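PDB 3CYQ: motility protein B from Helicobacter pylori, which probably forms with MotA the stator of the flagellar motor, and may fasten the torque-generating machinery to the cell wall through its periplasmic OmpA-like domain. Local coordinates for residues R42-D47 / S90-A95. Numbering follows the deposited sequence.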
ATOM      1  N   ARG A  42      -1.442   5.011  -9.110  1.00 11.56           N
ATOM      2  CA  ARG A  42      -0.825   6.335  -8.885  1.00 11.91           C
ATOM      3  C   ARG A  42      -1.869   7.393  -8.694  1.00 10.37           C
ATOM      4  O   ARG A  42      -2.776   7.482  -9.497  1.00 10.49           O
ATOM      5  CB  ARG A  42       0.049   6.718 -10.094  1.00 12.78           C
ATOM      6  CG  ARG A  42       1.182   5.725 -10.319  1.00 21.60           C
ATOM      7  CD  ARG A  42       2.205   6.173 -11.362  1.00 13.93           C
ATOM      8  NE  ARG A  42       3.262   5.172 -11.545  1.00 16.70           N
ATOM      9  CZ  ARG A  42       4.308   5.363 -12.349  1.00 20.54           C
ATOM     10  NH1 ARG A  42       4.445   6.488 -13.039  1.00 21.93           N
ATOM     11  NH2 ARG A  42       5.228   4.430 -12.480  1.00 24.76           N
ATOM     12  N   GLY A  43      -1.721   8.211  -7.662  1.00 14.92           N
ATOM     13  CA  GLY A  43      -2.682   9.266  -7.363  1.00 11.98           C
ATOM     14  C   GLY A  43      -2.209  10.673  -7.726  1.00 14.29           C
ATOM     15  O   GLY A  43      -1.031  11.007  -7.592  1.00 12.66           O
ATOM     16  N   PHE A  44      -3.150  11.485  -8.190  1.00  9.29           N
ATOM     17  CA  PHE A  44      -2.899  12.837  -8.615  1.00 11.70           C
ATOM     18  C   PHE A  44      -4.036  13.742  -8.215  1.00 11.67           C
ATOM     19  O   PHE A  44      -5.136  13.286  -7.924  1.00 10.15           O
ATOM     20  CB  PHE A  44      -2.762  12.902 -10.126  1.00 10.80           C
ATOM     21  CG  PHE A  44      -1.708  11.993 -10.684  1.00  8.22           C
ATOM     22  CD1 PHE A  44      -0.411  12.440 -10.862  1.00 11.23           C
ATOM     23  CD2 PHE A  44      -2.015  10.713 -11.075  1.00 11.20           C
ATOM     24  CE1 PHE A  44       0.556  11.622 -11.413  1.00 12.22           C
ATOM     25  CE2 PHE A  44      -1.033   9.884 -11.618  1.00  7.41           C
ATOM     26  CZ  PHE A  44       0.232  10.335 -11.761  1.00 11.22           C
ATOM     27  N   THR A  45      -3.739  15.034  -8.191  1.00 14.96           N
ATOM     28  CA  THR A  45      -4.736  16.061  -7.931  1.00 15.22           C
ATOM     29  C   THR A  45      -4.547  17.210  -8.929  1.00 16.53           C
ATOM     30  O   THR A  45      -3.513  17.314  -9.616  1.00  8.05           O
ATOM     31  CB  THR A  45      -4.649  16.664  -6.492  1.00 13.99           C
ATOM     32  OG1 THR A  45      -3.530  17.549  -6.391  1.00 14.53           O
ATOM     33  CG2 THR A  45      -4.518  15.594  -5.420  1.00 12.48           C
ATOM     34  N   ASP A  46      -5.568  18.060  -8.977  1.00 13.01           N
ATOM     35  CA  ASP A  46      -5.465  19.386  -9.560  1.00 14.10           C
ATOM     36  C   ASP A  46      -4.777  20.323  -8.545  1.00 15.75           C
ATOM     37  O   ASP A  46      -4.120  19.869  -7.604  1.00  5.73           O
ATOM     38  CB  ASP A  46      -6.842  19.900 -10.028  1.00 12.68           C
ATOM     39  CG  ASP A  46      -7.794  20.257  -8.888  1.00 14.96           C
ATOM     40  OD1 ASP A  46      -7.402  20.284  -7.712  1.00 18.86           O
ATOM     41  OD2 ASP A  46      -8.972  20.518  -9.175  1.00 22.60           O
ATOM     42  N   ASP A  47      -4.914  21.628  -8.762  1.00 21.11           N
ATOM     43  CA  ASP A  47      -4.294  22.640  -7.909  1.00 26.48           C
ATOM     44  C   ASP A  47      -5.291  23.464  -7.072  1.00 27.51           C
ATOM     45  O   ASP A  47      -4.949  24.527  -6.579  1.00 25.57           O
ATOM     46  CB  ASP A  47      -3.387  23.548  -8.753  1.00 28.15           C
ATOM     47  CG  ASP A  47      -4.128  24.293  -9.884  1.00 24.82           C
ATOM     48  OD1 ASP A  47      -5.378  24.328  -9.931  1.00 12.23           O
ATOM     49  OD2 ASP A  47      -3.410  24.841 -10.748  1.00 24.01           O
ATOM     50  N   SER A  90      -0.175  17.293  -6.658  1.00 20.00           N
ATOM     51  CA  SER A  90      -0.559  18.177  -7.748  1.00 14.11           C
ATOM     52  C   SER A  90       0.452  18.193  -8.890  1.00 13.46           C
ATOM     53  O   SER A  90       0.240  18.879  -9.878  1.00 14.58           O
ATOM     54  CB  SER A  90      -0.716  19.602  -7.225  1.00 15.79           C
ATOM     55  OG  SER A  90       0.490  20.075  -6.665  1.00 16.77           O
ATOM     56  N   THR A  91       1.549  17.457  -8.774  1.00 14.06           N
ATOM     57  CA  THR A  91       2.564  17.453  -9.834  1.00 16.90           C
ATOM     58  C   THR A  91       2.084  16.610 -11.027  1.00 20.75           C
ATOM     59  O   THR A  91       1.086  15.873 -10.932  1.00 25.99           O
ATOM     60  CB  THR A  91       3.972  16.984  -9.321  1.00 11.02           C
ATOM     61  OG1 THR A  91       3.974  15.582  -9.161  1.00  8.67           O
ATOM     62  CG2 THR A  91       4.365  17.585  -7.969  1.00 12.41           C
ATOM     63  N   ASN A  92       2.762  16.759 -12.162  1.00 23.94           N
ATOM     64  CA  ASN A  92       2.513  15.930 -13.359  1.00 19.83           C
ATOM     65  C   ASN A  92       1.097  15.963 -13.931  1.00 16.97           C
ATOM     66  O   ASN A  92       0.568  14.921 -14.310  1.00 17.76           O
ATOM     67  CB  ASN A  92       2.923  14.476 -13.081  1.00 21.52           C
ATOM     68  CG  ASN A  92       4.325  14.377 -12.502  1.00 29.40           C
ATOM     69  OD1 ASN A  92       5.312  14.736 -13.145  1.00 31.23           O
ATOM     70  ND2 ASN A  92       4.412  13.917 -11.268  1.00 36.33           N
ATOM     71  N   PRO A  93       0.473  17.152 -14.011  1.00 16.85           N
ATOM     72  CA  PRO A  93      -0.899  17.218 -14.487  1.00 19.99           C
ATOM     73  C   PRO A  93      -1.079  16.687 -15.903  1.00 21.27           C
ATOM     74  O   PRO A  93      -0.151  16.700 -16.698  1.00 21.57           O
ATOM     75  CB  PRO A  93      -1.230  18.716 -14.432  1.00 20.56           C
ATOM     76  CG  PRO A  93       0.071  19.421 -14.396  1.00 19.01           C
ATOM     77  CD  PRO A  93       0.991  18.486 -13.682  1.00 20.39           C
ATOM     78  N   ILE A  94      -2.291  16.228 -16.183  1.00 26.75           N
ATOM     79  CA  ILE A  94      -2.680  15.655 -17.466  1.00 26.90           C
ATOM     80  C   ILE A  94      -3.230  16.779 -18.360  1.00 27.64           C
ATOM     81  O   ILE A  94      -2.998  16.819 -19.568  1.00 27.13           O
ATOM     82  CB  ILE A  94      -3.672  14.485 -17.175  1.00 30.92           C
ATOM     83  CG1 ILE A  94      -3.926  13.592 -18.379  1.00 35.11           C
ATOM     84  CG2 ILE A  94      -4.991  14.984 -16.649  1.00 36.31           C
ATOM     85  CD1 ILE A  94      -4.642  12.287 -17.976  1.00 30.06           C
ATOM     86  N   ALA A  95      -3.939  17.729 -17.758  1.00 26.30           N
ATOM     87  CA  ALA A  95      -4.463  18.865 -18.501  1.00 21.86           C
ATOM     88  C   ALA A  95      -4.112  20.155 -17.776  1.00 20.43           C
ATOM     89  O   ALA A  95      -3.684  20.113 -16.613  1.00 20.44           O
ATOM     90  CB  ALA A  95      -5.969  18.738 -18.645  1.00 21.98           C
TER
HETATM   91  O   HOH W   1      -1.829  15.931 -11.544  1.00  9.75           O
HETATM   92  O   HOH W   2      -2.237  19.504 -10.837  1.00 14.07           O
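F44 meets the 90-95 loop with the CD1-CE1 side of its ring. F44 CD1 lies 3.7 Å from T91 O, which sits at the ring edge near its plane. F44 CE1 lies 4.1 Å from N92 CB, and the N92 amide plane stands at 90° to the ring. R108 makes a cation-pi contact with the ring, and the Y88 ring meets it. Water joins the next carbonyl, T45, to the loop. One water donates to T45 O and, at 3.0 Å, to T91 O. A second donates to T45 O and, at 2.7 Å, to S90 O. The two waters thus link three acceptors. With chi1 at 75°, T45 OG1 turns forward along its own chain and donates to D46 O at 2.7 Å, on a lone pair in the carbonyl plane. T45 OG1 also packs against S90 CA at 3.3 Å. D46 adds its backbone O, 3.4 Å from S90 CB, while its carboxylate bonds to T48. The contact joins the loops that follow two parallel neighbours of the OmpA-like sheet, strands 38-43 and 83-87. T45 packs on helix 58-75, D46 touches R103 of helix 100-106, and F44 pairs through its backbone with R108 of strand 108-114.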